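Local coordinates for racemase, putative (Roseobacter denitrificans, PDB 3TCS), which binds magnesium and is probably a racemase or hydro-lyase of the mandelate racemase branch of the enolase superfamily, at residues W311-L316 and L348-Y354; T109-D113 and A366-G370; I189-R193 and M221-F227; F163-R169 and Y331-I336. All coordinates share one frame; numbering follows the deposited sequence.

How the interactions relate
Interactions 1, 2 and 4 are buried, whereas interaction 3 is only partly buried, its centre about 25 Å from that of the chain. Interaction 4 (163-169 with 331-336) joins two barrel strands through charged groups of the ligand pocket and through apolar packing of Phe-163 and Ala-165, before the lysine. Interaction 1 (311-316 with 348-354) touches it, Trp-311 NE1 lying 2.9 Å from Ser-335 O, but relies on a tyrosine hydroxyl and aromatic packing. Leu-316 of interaction 1 also meets Trp-369 of interaction 2, which ties the N-terminal domain to a loop of the enolase C-terminal-like region. Interaction 3 joins two outer helices; its Met-192 packs on Val-168 of interaction 4.

Interaction 1 of 4, residues W311-L316 and L348-Y354; sequences WSLVTL and LFVKTPY
Leu-348 places CD1 4.0 Å from Ser-312 CA. Phe-349 comes next: its CZ lies 3.4 Å from Leu-313 CD2, the two side chains crossing obliquely, while Trp-311 O sits at the ring edge and Leu-348 CB over one face. Pro-353 is turned two ways, CG meeting Leu-316 CD2 at 4.2 Å and covering a face of the Tyr-354 ring. Tyr-354 buries more surface than any other residue here. Its CG stands anti to the carbonyl carbon (chi1 -57°), and the hydroxyl reaches the turn that leads into helix 314-322, donating to Ser-312 O at 2.5 Å and accepting from Leu-316 N at 3.0 Å, the latter bond bent to 136°. Trp-311 CB lies 3.9 Å from Tyr-354 CE2; these side chains slide past each other in opposite directions, the indole's five-membered ring 38° from the phenol plane. Ser-312 OG, also bonded to Asn-310 OD1, accepts weakly from Val-314 N, so a side-chain cap and a tyrosine hydroxyl together serve the amino-terminal turn of a barrel helix.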
loop_
_atom_site.group_PDB
_atom_site.type_symbol
_atom_site.label_atom_id
_atom_site.label_comp_id
_atom_site.label_asym_id
_atom_site.label_seq_id
_atom_site.Cartn_x
_atom_site.Cartn_y
_atom_site.Cartn_z
ATOM N N TRP B 311 -21.585 5.961 8.070
ATOM C CA TRP B 311 -22.130 7.300 8.001
ATOM C C TRP B 311 -21.139 8.427 8.240
ATOM O O TRP B 311 -21.499 9.483 8.769
ATOM C CB TRP B 311 -23.331 7.438 8.938
ATOM C CG TRP B 311 -24.496 6.584 8.521
ATOM C CD1 TRP B 311 -24.595 5.816 7.392
ATOM C CD2 TRP B 311 -25.715 6.388 9.245
ATOM N NE1 TRP B 311 -25.802 5.149 7.374
ATOM C CE2 TRP B 311 -26.507 5.484 8.501
ATOM C CE3 TRP B 311 -26.215 6.889 10.456
ATOM C CZ2 TRP B 311 -27.772 5.068 8.929
ATOM C CZ3 TRP B 311 -27.476 6.475 10.881
ATOM C CH2 TRP B 311 -28.239 5.572 10.117
ATOM N N SER B 312 -19.884 8.186 7.881
ATOM C CA SER B 312 -18.895 9.254 7.941
ATOM C C SER B 312 -19.280 9.925 6.618
ATOM O O SER B 312 -20.334 9.599 6.050
ATOM C CB SER B 312 -17.456 8.710 7.891
ATOM O OG SER B 312 -17.131 8.145 6.631
ATOM N N LEU B 313 -18.469 10.843 6.111
ATOM C CA LEU B 313 -18.817 11.508 4.862
ATOM C C LEU B 313 -18.659 10.647 3.608
ATOM O O LEU B 313 -19.073 11.053 2.529
ATOM C CB LEU B 313 -17.994 12.786 4.698
ATOM C CG LEU B 313 -18.384 13.942 5.619
ATOM C CD1 LEU B 313 -17.478 15.133 5.370
ATOM C CD2 LEU B 313 -19.828 14.312 5.357
ATOM N N VAL B 314 -18.074 9.465 3.737
ATOM C CA VAL B 314 -17.884 8.622 2.559
ATOM C C VAL B 314 -19.182 8.374 1.781
ATOM O O VAL B 314 -19.183 8.369 0.546
ATOM C CB VAL B 314 -17.211 7.275 2.942
ATOM C CG1 VAL B 314 -18.135 6.432 3.823
ATOM C CG2 VAL B 314 -16.794 6.527 1.688
ATOM N N THR B 315 -20.289 8.190 2.494
ATOM C CA THR B 315 -21.561 7.937 1.828
ATOM C C THR B 315 -22.052 9.167 1.063
ATOM O O THR B 315 -22.554 9.044 -0.058
ATOM C CB THR B 315 -22.625 7.465 2.841
ATOM O OG1 THR B 315 -22.187 6.244 3.451
ATOM C CG2 THR B 315 -23.956 7.207 2.145
ATOM N N LEU B 316 -21.884 10.348 1.655
ATOM C CA LEU B 316 -22.299 11.595 1.010
ATOM C C LEU B 316 -21.462 11.867 -0.237
ATOM O O LEU B 316 -21.990 12.282 -1.273
ATOM C CB LEU B 316 -22.164 12.775 1.979
ATOM C CG LEU B 316 -22.583 14.157 1.461
ATOM C CD1 LEU B 316 -24.027 14.116 0.959
ATOM C CD2 LEU B 316 -22.439 15.190 2.579
ATOM N N LEU B 348 -21.432 13.379 14.327
ATOM C CA LEU B 348 -20.345 13.926 13.530
ATOM C C LEU B 348 -20.757 15.236 12.872
ATOM O O LEU B 348 -19.933 16.126 12.691
ATOM C CB LEU B 348 -19.925 12.942 12.429
ATOM C CG LEU B 348 -19.252 11.630 12.834
ATOM C CD1 LEU B 348 -18.950 10.802 11.579
ATOM C CD2 LEU B 348 -17.972 11.925 13.588
ATOM N N PHE B 349 -22.039 15.358 12.531
ATOM C CA PHE B 349 -22.530 16.539 11.833
ATOM C C PHE B 349 -23.600 17.327 12.573
ATOM O O PHE B 349 -24.275 16.799 13.451
ATOM C CB PHE B 349 -23.071 16.117 10.466
ATOM C CG PHE B 349 -22.205 15.112 9.765
ATOM C CD1 PHE B 349 -20.901 15.430 9.404
ATOM C CD2 PHE B 349 -22.686 13.836 9.488
ATOM C CE1 PHE B 349 -20.082 14.489 8.777
ATOM C CE2 PHE B 349 -21.880 12.890 8.864
ATOM C CZ PHE B 349 -20.574 13.218 8.507
ATOM N N VAL B 350 -23.740 18.599 12.210
ATOM C CA VAL B 350 -24.747 19.466 12.818
ATOM C C VAL B 350 -26.122 18.891 12.484
ATOM O O VAL B 350 -27.008 18.816 13.335
ATOM C CB VAL B 350 -24.637 20.900 12.269
ATOM C CG1 VAL B 350 -25.785 21.757 12.793
ATOM C CG2 VAL B 350 -23.302 21.505 12.686
ATOM N N LYS B 351 -26.282 18.475 11.234
ATOM C CA LYS B 351 -27.525 17.885 10.772
ATOM C C LYS B 351 -27.149 16.759 9.823
ATOM O O LYS B 351 -26.386 16.966 8.880
ATOM C CB LYS B 351 -28.376 18.929 10.044
ATOM C CG LYS B 351 -29.721 18.399 9.566
ATOM C CD LYS B 351 -30.519 17.796 10.717
ATOM C CE LYS B 351 -31.824 17.176 10.230
ATOM N NZ LYS B 351 -32.571 16.518 11.339
ATOM N N THR B 352 -27.675 15.567 10.081
ATOM C CA THR B 352 -27.358 14.418 9.242
ATOM C C THR B 352 -27.823 14.615 7.806
ATOM O O THR B 352 -28.909 15.133 7.557
ATOM C CB THR B 352 -27.998 13.117 9.787
ATOM O OG1 THR B 352 -27.570 12.006 8.986
ATOM C CG2 THR B 352 -29.522 13.203 9.744
ATOM N N PRO B 353 -26.984 14.225 6.835
ATOM C CA PRO B 353 -27.350 14.366 5.425
ATOM C C PRO B 353 -27.917 13.038 4.925
ATOM O O PRO B 353 -28.190 12.872 3.734
ATOM C CB PRO B 353 -26.015 14.686 4.771
ATOM C CG PRO B 353 -25.078 13.769 5.537
ATOM C CD PRO B 353 -25.537 13.963 6.982
ATOM N N TYR B 354 -28.114 12.107 5.853
ATOM C CA TYR B 354 -28.559 10.766 5.498
ATOM C C TYR B 354 -30.002 10.353 5.775
ATOM O O TYR B 354 -30.280 9.169 5.960
ATOM C CB TYR B 354 -27.605 9.753 6.136
ATOM C CG TYR B 354 -26.160 9.968 5.734
ATOM C CD1 TYR B 354 -25.804 10.081 4.393
ATOM C CD2 TYR B 354 -25.149 10.059 6.695
ATOM C CE1 TYR B 354 -24.476 10.279 4.010
ATOM C CE2 TYR B 354 -23.816 10.257 6.321
ATOM C CZ TYR B 354 -23.491 10.363 4.976
ATOM O OH TYR B 354 -22.181 10.532 4.593
#

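Interaction 2 of 4, residues T109-D113 and A366-G370; sequences TAIWD and APGWG
Trp-369 meets helix 98-119 through two N-H groups, one from its backbone and one from its indole. The backbone N of Trp-369 donates to Asp-113 OD1 over 2.8 Å, nearly straight at 164° and met close to the C-O axis of the carboxylate. Asp-113 reaches this position with CG anti to its own N (chi1 -176°), which carries the carboxylate toward the turn. The carboxylate and indole planes lie within 3° of each other. Asp-113 CB itself, placed by the helix backbone, lies 3.3 Å from Trp-369 CD1. On the tryptophan side, CG lies beside the backbone N, and the ring extends along the helix until Trp-369 NE1 donates to Thr-109 O at 2.9 Å. This donor stands above the carbonyl plane, opposite the face from which Asp-113 N makes its helical bond to the same oxygen. Trp-112 CB and Thr-109 CB border Trp-369 CZ2 at 3.9 and 4.0 Å. Gly-368, in a type II' turn from Pro-367 to Gly-370, passes 3.3 Å from Asp-113 OD1 at CA; a CB there would clash with that oxygen. Water 1 donates to OD1 as well. Asp-113 OD2 turns to Trp-50 N in strand 48-52 and to Lys-117, while Phe-317 and His-320 of helix 314-322 meet the indole, and Ile-287 of helix 287-300 and Val-123 of helix 123-126 touch it.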
loop_
_atom_site.group_PDB
_atom_site.type_symbol
_atom_site.label_atom_id
_atom_site.label_comp_id
_atom_site.label_asym_id
_atom_site.label_seq_id
_atom_site.Cartn_x
_atom_site.Cartn_y
_atom_site.Cartn_z
ATOM N N THR B 109 -11.013 15.743 -1.230
ATOM C CA THR B 109 -12.411 16.029 -0.950
ATOM C C THR B 109 -12.626 17.420 -0.363
ATOM O O THR B 109 -13.665 18.029 -0.602
ATOM C CB THR B 109 -13.052 14.947 -0.040
ATOM O OG1 THR B 109 -12.282 14.784 1.154
ATOM C CG2 THR B 109 -13.124 13.614 -0.791
ATOM N N ALA B 110 -11.650 17.935 0.385
ATOM C CA ALA B 110 -11.777 19.281 0.954
ATOM C C ALA B 110 -11.693 20.310 -0.177
ATOM O O ALA B 110 -12.359 21.350 -0.151
ATOM C CB ALA B 110 -10.663 19.533 1.979
ATOM N N ILE B 111 -10.871 20.010 -1.176
ATOM C CA ILE B 111 -10.715 20.897 -2.318
ATOM C C ILE B 111 -12.011 20.934 -3.126
ATOM O O ILE B 111 -12.413 21.991 -3.599
ATOM C CB ILE B 111 -9.515 20.451 -3.197
ATOM C CG1 ILE B 111 -8.212 20.763 -2.454
ATOM C CG2 ILE B 111 -9.554 21.132 -4.556
ATOM C CD1 ILE B 111 -6.956 20.282 -3.159
ATOM N N TRP B 112 -12.687 19.798 -3.275
ATOM C CA TRP B 112 -13.942 19.814 -4.024
ATOM C C TRP B 112 -15.012 20.618 -3.287
ATOM O O TRP B 112 -15.807 21.316 -3.910
ATOM C CB TRP B 112 -14.427 18.389 -4.312
ATOM C CG TRP B 112 -13.639 17.753 -5.418
ATOM C CD1 TRP B 112 -12.605 16.870 -5.291
ATOM C CD2 TRP B 112 -13.781 18.008 -6.822
ATOM N NE1 TRP B 112 -12.092 16.560 -6.532
ATOM C CE2 TRP B 112 -12.798 17.243 -7.488
ATOM C CE3 TRP B 112 -14.647 18.808 -7.582
ATOM C CZ2 TRP B 112 -12.655 17.254 -8.882
ATOM C CZ3 TRP B 112 -14.502 18.820 -8.970
ATOM C CH2 TRP B 112 -13.513 18.046 -9.603
ATOM N N ASP B 113 -15.023 20.528 -1.960
ATOM C CA ASP B 113 -15.975 21.288 -1.159
ATOM C C ASP B 113 -15.687 22.777 -1.365
ATOM O O ASP B 113 -16.604 23.590 -1.520
ATOM C CB ASP B 113 -15.811 20.932 0.318
ATOM C CG ASP B 113 -16.834 21.618 1.199
ATOM O OD1 ASP B 113 -18.039 21.446 0.936
ATOM O OD2 ASP B 113 -16.435 22.323 2.152
ATOM N N ALA B 366 -27.186 22.604 -1.640
ATOM C CA ALA B 366 -26.315 23.373 -0.753
ATOM C C ALA B 366 -24.915 23.333 -1.367
ATOM O O ALA B 366 -24.468 22.285 -1.829
ATOM C CB ALA B 366 -26.302 22.752 0.646
ATOM N N PRO B 367 -24.212 24.479 -1.394
ATOM C CA PRO B 367 -22.862 24.548 -1.965
ATOM C C PRO B 367 -21.876 23.579 -1.313
ATOM O O PRO B 367 -21.905 23.374 -0.101
ATOM C CB PRO B 367 -22.470 26.009 -1.740
ATOM C CG PRO B 367 -23.791 26.718 -1.841
ATOM C CD PRO B 367 -24.681 25.822 -1.005
ATOM N N GLY B 368 -21.002 22.995 -2.124
ATOM C CA GLY B 368 -20.029 22.054 -1.601
ATOM C C GLY B 368 -20.680 20.725 -1.282
ATOM O O GLY B 368 -21.567 20.277 -2.005
ATOM N N TRP B 369 -20.247 20.083 -0.201
ATOM C CA TRP B 369 -20.827 18.803 0.170
ATOM C C TRP B 369 -22.206 19.019 0.780
ATOM O O TRP B 369 -23.048 18.126 0.751
ATOM C CB TRP B 369 -19.918 18.069 1.157
ATOM C CG TRP B 369 -18.593 17.700 0.564
ATOM C CD1 TRP B 369 -17.366 18.061 1.026
ATOM C CD2 TRP B 369 -18.363 16.896 -0.600
ATOM N NE1 TRP B 369 -16.381 17.536 0.226
ATOM C CE2 TRP B 369 -16.964 16.815 -0.781
ATOM C CE3 TRP B 369 -19.203 16.233 -1.504
ATOM C CZ2 TRP B 369 -16.383 16.098 -1.832
ATOM C CZ3 TRP B 369 -18.623 15.517 -2.554
ATOM C CH2 TRP B 369 -17.226 15.457 -2.706
ATOM N N GLY B 370 -22.430 20.214 1.320
ATOM C CA GLY B 370 -23.718 20.529 1.909
ATOM C C GLY B 370 -23.894 19.970 3.307
ATOM O O GLY B 370 -24.993 19.567 3.698
HETATM O O HOH W 1 -19.854 21.257 2.926
#

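Interaction 3 of 4, residues I189-R193 and M221-F227; sequences IPTMR and MLQDHGF
Arg-193 reaches from helix 184-196 to the carbonyls that follow helix 212-224. Its CB lies 4.1 Å from His-225 O. CG leaves anti to N (chi1 177°), and bends at chi2 and chi3 curl CG, CD and the guanidinium round that oxygen. Arg-193 NE donates to His-225 O at 3.0 Å and 165°, the oxygen in the guanidinium plane; NH2 adds a weak bond and donates to water 2, which in turn donates to Gly-226 O. NH1 turns to Gly-197 O and Val-200 O. With alanine in its place, His-225 O is likely to lose its side-chain donors, and Gly-197 O and Val-200 O theirs. Gly-226 is the C-prime residue of a Schellman motif. One turn earlier on helix 184-196, Ile-189 CD1 meets Leu-222 CD2 at 3.5 Å, while Pro-190 CA lies over one face of His-225, whose rotation is held by ND1 donating in the ring plane to Met-221 O at 3.0 Å. An apolar interface is thus paired with a cation whose charge would probably interact favourably with the partial negative charge of the helix C-terminus.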
loop_
_atom_site.group_PDB
_atom_site.type_symbol
_atom_site.label_atom_id
_atom_site.label_comp_id
_atom_site.label_asym_id
_atom_site.label_seq_id
_atom_site.Cartn_x
_atom_site.Cartn_y
_atom_site.Cartn_z
ATOM N N ILE B 189 -29.550 -17.204 2.248
ATOM C CA ILE B 189 -30.005 -16.928 0.889
ATOM C C ILE B 189 -31.518 -17.089 0.725
ATOM O O ILE B 189 -32.202 -16.137 0.353
ATOM C CB ILE B 189 -29.226 -17.791 -0.131
ATOM C CG1 ILE B 189 -27.752 -17.363 -0.115
ATOM C CG2 ILE B 189 -29.822 -17.640 -1.521
ATOM C CD1 ILE B 189 -26.855 -18.168 -1.030
ATOM N N PRO B 190 -32.068 -18.288 0.994
ATOM C CA PRO B 190 -33.519 -18.430 0.846
ATOM C C PRO B 190 -34.290 -17.598 1.872
ATOM O O PRO B 190 -35.375 -17.107 1.580
ATOM C CB PRO B 190 -33.749 -19.934 1.030
ATOM C CG PRO B 190 -32.597 -20.364 1.894
ATOM C CD PRO B 190 -31.442 -19.585 1.305
ATOM N N THR B 191 -33.726 -17.434 3.067
ATOM C CA THR B 191 -34.388 -16.656 4.115
ATOM C C THR B 191 -34.646 -15.215 3.685
ATOM O O THR B 191 -35.722 -14.672 3.932
ATOM C CB THR B 191 -33.563 -16.645 5.431
ATOM O OG1 THR B 191 -33.535 -17.964 5.988
ATOM C CG2 THR B 191 -34.187 -15.698 6.451
ATOM N N MET B 192 -33.664 -14.586 3.051
ATOM C CA MET B 192 -33.850 -13.207 2.602
ATOM C C MET B 192 -34.934 -13.109 1.525
ATOM O O MET B 192 -35.785 -12.218 1.567
ATOM C CB MET B 192 -32.533 -12.634 2.077
ATOM C CG MET B 192 -31.528 -12.306 3.177
ATOM S SD MET B 192 -32.211 -11.144 4.385
ATOM C CE MET B 192 -32.367 -9.695 3.337
ATOM N N ARG B 193 -34.918 -14.023 0.563
ATOM C CA ARG B 193 -35.929 -13.982 -0.486
ATOM C C ARG B 193 -37.323 -14.238 0.083
ATOM O O ARG B 193 -38.293 -13.569 -0.285
ATOM C CB ARG B 193 -35.627 -15.005 -1.581
ATOM C CG ARG B 193 -36.710 -15.050 -2.656
ATOM C CD ARG B 193 -36.949 -13.661 -3.246
ATOM N NE ARG B 193 -35.841 -13.263 -4.105
ATOM C CZ ARG B 193 -35.604 -12.023 -4.520
ATOM N NH1 ARG B 193 -36.395 -11.019 -4.155
ATOM N NH2 ARG B 193 -34.566 -11.792 -5.314
ATOM N N MET B 221 -26.611 -20.996 -5.874
ATOM C CA MET B 221 -27.669 -20.832 -4.881
ATOM C C MET B 221 -28.266 -19.436 -5.004
ATOM O O MET B 221 -29.477 -19.259 -4.896
ATOM C CB MET B 221 -27.126 -21.015 -3.463
ATOM C CG MET B 221 -26.519 -22.375 -3.194
ATOM S SD MET B 221 -26.202 -22.595 -1.429
ATOM C CE MET B 221 -24.642 -21.767 -1.246
ATOM N N LEU B 222 -27.408 -18.442 -5.217
ATOM C CA LEU B 222 -27.865 -17.063 -5.359
ATOM C C LEU B 222 -28.765 -16.941 -6.586
ATOM O O LEU B 222 -29.845 -16.352 -6.521
ATOM C CB LEU B 222 -26.661 -16.118 -5.486
ATOM C CG LEU B 222 -25.759 -16.028 -4.248
ATOM C CD1 LEU B 222 -24.480 -15.270 -4.590
ATOM C CD2 LEU B 222 -26.514 -15.345 -3.109
ATOM N N GLN B 223 -28.325 -17.499 -7.708
ATOM C CA GLN B 223 -29.126 -17.446 -8.925
ATOM C C GLN B 223 -30.459 -18.172 -8.726
ATOM O O GLN B 223 -31.486 -17.737 -9.244
ATOM C CB GLN B 223 -28.358 -18.067 -10.095
ATOM C CG GLN B 223 -27.027 -17.386 -10.366
ATOM C CD GLN B 223 -26.269 -18.008 -11.516
ATOM O OE1 GLN B 223 -26.524 -19.156 -11.901
ATOM N NE2 GLN B 223 -25.319 -17.265 -12.064
ATOM N N ASP B 224 -30.444 -19.267 -7.966
ATOM C CA ASP B 224 -31.667 -20.036 -7.708
ATOM C C ASP B 224 -32.703 -19.240 -6.917
ATOM O O ASP B 224 -33.877 -19.609 -6.885
ATOM C CB ASP B 224 -31.368 -21.325 -6.930
ATOM C CG ASP B 224 -30.588 -22.341 -7.739
ATOM O OD1 ASP B 224 -30.587 -22.257 -8.985
ATOM O OD2 ASP B 224 -29.983 -23.240 -7.116
ATOM N N HIS B 225 -32.277 -18.167 -6.259
ATOM C CA HIS B 225 -33.214 -17.358 -5.495
ATOM C C HIS B 225 -33.297 -15.914 -5.973
ATOM O O HIS B 225 -33.687 -15.016 -5.226
ATOM C CB HIS B 225 -32.877 -17.411 -4.007
ATOM C CG HIS B 225 -33.058 -18.771 -3.413
ATOM N ND1 HIS B 225 -32.094 -19.751 -3.494
ATOM C CD2 HIS B 225 -34.122 -19.341 -2.800
ATOM C CE1 HIS B 225 -32.554 -20.867 -2.958
ATOM N NE2 HIS B 225 -33.784 -20.645 -2.530
ATOM N N GLY B 226 -32.921 -15.703 -7.227
ATOM C CA GLY B 226 -33.013 -14.383 -7.818
ATOM C C GLY B 226 -32.119 -13.255 -7.337
ATOM O O GLY B 226 -32.434 -12.104 -7.616
ATOM N N PHE B 227 -31.038 -13.547 -6.616
ATOM C CA PHE B 227 -30.136 -12.474 -6.184
ATOM C C PHE B 227 -29.543 -11.876 -7.459
ATOM O O PHE B 227 -29.394 -12.572 -8.457
ATOM C CB PHE B 227 -29.007 -13.013 -5.296
ATOM C CG PHE B 227 -29.369 -13.119 -3.841
ATOM C CD1 PHE B 227 -30.415 -13.937 -3.424
ATOM C CD2 PHE B 227 -28.643 -12.418 -2.881
ATOM C CE1 PHE B 227 -30.730 -14.061 -2.067
ATOM C CE2 PHE B 227 -28.946 -12.531 -1.527
ATOM C CZ PHE B 227 -29.995 -13.356 -1.118
HETATM O O HOH W 2 -32.706 -9.728 -6.568
#

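Interaction 4 of 4, residues F163-R169 and Y331-I336; sequences FTAFKVR and YLEFSI. With DAL (D-alanine), chain L.
Phe-163 turns its CZ to within 3.7 Å of Phe-334 CD2, the side chains crossing at about a right angle and the ring planes lying 39° apart. Its CE2 also meets Ile-336 CG2, at 3.9 Å. Ala-165 follows at the start of the strand, its CB 3.7 Å from Tyr-331 CD1. Both strands pair with strand 132-139 in the TIM barrel, one on either side of it, and Lys-167 meets Glu-333 across that strand inside the barrel. Lys-167, with CG anti to N (chi1 -172°) and a bend at chi3, brings NZ 3.2 Å from Glu-333 OE2 in a salt bridge, although the position of OE2, which also bonds Ser-139 OG, is less certain. Lys-167 NZ lies 2.8 Å from the D-alanine N and also pairs with Tyr-137 OH and Glu-231, a magnesium ligand. Arg-169 bends at chi2 to bring its guanidinium edge to the ligand, while NE donates to Ser-140 O. A leucine in its place would probably leave Ser-140 O without that donor and take away one of the two cationic groups beside the ligand.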
loop_
_atom_site.group_PDB
_atom_site.type_symbol
_atom_site.label_atom_id
_atom_site.label_comp_id
_atom_site.label_asym_id
_atom_site.label_seq_id
_atom_site.Cartn_x
_atom_site.Cartn_y
_atom_site.Cartn_z
ATOM N N PHE B 163 -36.805 1.012 1.631
ATOM C CA PHE B 163 -35.734 0.381 0.854
ATOM C C PHE B 163 -36.307 -0.728 -0.020
ATOM O O PHE B 163 -37.229 -1.432 0.401
ATOM C CB PHE B 163 -34.685 -0.249 1.776
ATOM C CG PHE B 163 -33.868 0.741 2.553
ATOM C CD1 PHE B 163 -32.961 1.575 1.909
ATOM C CD2 PHE B 163 -33.980 0.810 3.936
ATOM C CE1 PHE B 163 -32.169 2.465 2.637
ATOM C CE2 PHE B 163 -33.196 1.696 4.673
ATOM C CZ PHE B 163 -32.288 2.524 4.022
ATOM N N THR B 164 -35.766 -0.884 -1.229
ATOM C CA THR B 164 -36.211 -1.946 -2.136
ATOM C C THR B 164 -35.018 -2.768 -2.639
ATOM O O THR B 164 -35.117 -3.496 -3.634
ATOM C CB THR B 164 -36.977 -1.386 -3.353
ATOM O OG1 THR B 164 -36.119 -0.519 -4.102
ATOM C CG2 THR B 164 -38.215 -0.614 -2.895
ATOM N N ALA B 165 -33.893 -2.640 -1.941
ATOM C CA ALA B 165 -32.666 -3.367 -2.262
ATOM C C ALA B 165 -31.964 -3.614 -0.929
ATOM O O ALA B 165 -31.959 -2.744 -0.057
ATOM C CB ALA B 165 -31.777 -2.544 -3.204
ATOM N N PHE B 166 -31.387 -4.804 -0.770
ATOM C CA PHE B 166 -30.735 -5.184 0.479
ATOM C C PHE B 166 -29.504 -6.051 0.252
ATOM O O PHE B 166 -29.517 -6.934 -0.602
ATOM C CB PHE B 166 -31.724 -5.982 1.341
ATOM C CG PHE B 166 -33.025 -5.282 1.569
ATOM C CD1 PHE B 166 -33.231 -4.536 2.722
ATOM C CD2 PHE B 166 -34.018 -5.297 0.590
ATOM C CE1 PHE B 166 -34.408 -3.803 2.897
ATOM C CE2 PHE B 166 -35.196 -4.569 0.753
ATOM C CZ PHE B 166 -35.388 -3.820 1.910
ATOM N N LYS B 167 -28.452 -5.809 1.028
ATOM C CA LYS B 167 -27.239 -6.612 0.925
ATOM C C LYS B 167 -26.888 -7.249 2.271
ATOM O O LYS B 167 -26.899 -6.585 3.308
ATOM C CB LYS B 167 -26.051 -5.770 0.435
ATOM C CG LYS B 167 -24.811 -6.629 0.125
ATOM C CD LYS B 167 -23.727 -5.866 -0.643
ATOM C CE LYS B 167 -22.876 -4.981 0.263
ATOM N NZ LYS B 167 -21.857 -4.220 -0.540
ATOM N N VAL B 168 -26.588 -8.543 2.248
ATOM C CA VAL B 168 -26.221 -9.266 3.456
ATOM C C VAL B 168 -24.856 -9.910 3.230
ATOM O O VAL B 168 -24.253 -9.726 2.171
ATOM C CB VAL B 168 -27.273 -10.349 3.818
ATOM C CG1 VAL B 168 -28.613 -9.687 4.097
ATOM C CG2 VAL B 168 -27.397 -11.368 2.693
ATOM N N ARG B 169 -24.376 -10.667 4.211
ATOM C CA ARG B 169 -23.056 -11.289 4.119
ATOM C C ARG B 169 -23.065 -12.801 3.954
ATOM O O ARG B 169 -23.907 -13.496 4.527
ATOM C CB ARG B 169 -22.238 -10.952 5.371
ATOM C CG ARG B 169 -22.183 -9.468 5.703
ATOM C CD ARG B 169 -21.281 -8.710 4.739
ATOM N NE ARG B 169 -21.709 -7.321 4.582
ATOM C CZ ARG B 169 -21.034 -6.400 3.902
ATOM N NH1 ARG B 169 -19.884 -6.708 3.320
ATOM N NH2 ARG B 169 -21.525 -5.177 3.779
ATOM N N TYR B 331 -27.656 1.601 -7.412
ATOM C CA TYR B 331 -27.946 2.185 -6.110
ATOM C C TYR B 331 -26.733 2.524 -5.263
ATOM O O TYR B 331 -25.619 2.067 -5.520
ATOM C CB TYR B 331 -28.853 1.220 -5.325
ATOM C CG TYR B 331 -28.685 -0.245 -5.729
ATOM C CD1 TYR B 331 -29.801 -1.065 -5.927
ATOM C CD2 TYR B 331 -27.423 -0.790 -5.968
ATOM C CE1 TYR B 331 -29.660 -2.382 -6.363
ATOM C CE2 TYR B 331 -27.270 -2.114 -6.406
ATOM C CZ TYR B 331 -28.395 -2.900 -6.605
ATOM O OH TYR B 331 -28.262 -4.189 -7.076
ATOM N N LEU B 332 -26.990 3.330 -4.238
ATOM C CA LEU B 332 -25.991 3.782 -3.275
ATOM C C LEU B 332 -25.925 2.794 -2.111
ATOM O O LEU B 332 -26.958 2.446 -1.544
ATOM C CB LEU B 332 -26.409 5.146 -2.712
ATOM C CG LEU B 332 -25.612 5.699 -1.528
ATOM C CD1 LEU B 332 -24.420 6.478 -2.057
ATOM C CD2 LEU B 332 -26.504 6.604 -0.673
ATOM N N GLU B 333 -24.729 2.341 -1.747
ATOM C CA GLU B 333 -24.623 1.441 -0.604
ATOM C C GLU B 333 -24.988 2.275 0.622
ATOM O O GLU B 333 -24.467 3.378 0.814
ATOM C CB GLU B 333 -23.204 0.893 -0.455
ATOM C CG GLU B 333 -23.020 0.131 0.854
ATOM C CD GLU B 333 -21.781 -0.730 0.891
ATOM O OE1 GLU B 333 -20.749 -0.379 0.275
ATOM O OE2 GLU B 333 -21.843 -1.775 1.560
ATOM N N PHE B 334 -25.895 1.770 1.447
ATOM C CA PHE B 334 -26.305 2.529 2.620
ATOM C C PHE B 334 -26.295 1.663 3.871
ATOM O O PHE B 334 -27.165 0.822 4.058
ATOM C CB PHE B 334 -27.704 3.100 2.398
ATOM C CG PHE B 334 -28.085 4.168 3.384
ATOM C CD1 PHE B 334 -27.633 5.475 3.222
ATOM C CD2 PHE B 334 -28.877 3.861 4.485
ATOM C CE1 PHE B 334 -27.968 6.465 4.146
ATOM C CE2 PHE B 334 -29.217 4.844 5.418
ATOM C CZ PHE B 334 -28.760 6.148 5.244
ATOM N N SER B 335 -25.301 1.871 4.728
ATOM C CA SER B 335 -25.198 1.097 5.956
ATOM C C SER B 335 -26.410 1.320 6.849
ATOM O O SER B 335 -26.829 2.458 7.062
ATOM C CB SER B 335 -23.945 1.489 6.734
ATOM O OG SER B 335 -23.944 0.852 7.999
ATOM N N ILE B 336 -26.981 0.236 7.368
ATOM C CA ILE B 336 -28.125 0.370 8.261
ATOM C C ILE B 336 -27.776 -0.067 9.687
ATOM O O ILE B 336 -28.659 -0.292 10.509
ATOM C CB ILE B 336 -29.374 -0.413 7.731
ATOM C CG1 ILE B 336 -28.997 -1.818 7.257
ATOM C CG2 ILE B 336 -29.999 0.356 6.560
ATOM C CD1 ILE B 336 -28.617 -2.779 8.362
HETATM N N DAL L . -19.358 -3.493 0.529
HETATM C CA DAL L . -19.324 -3.953 1.929
HETATM C CB DAL L . -19.733 -2.830 2.871
HETATM C C DAL L . -17.945 -4.402 2.277
HETATM O O DAL L . -17.436 -5.291 1.672
#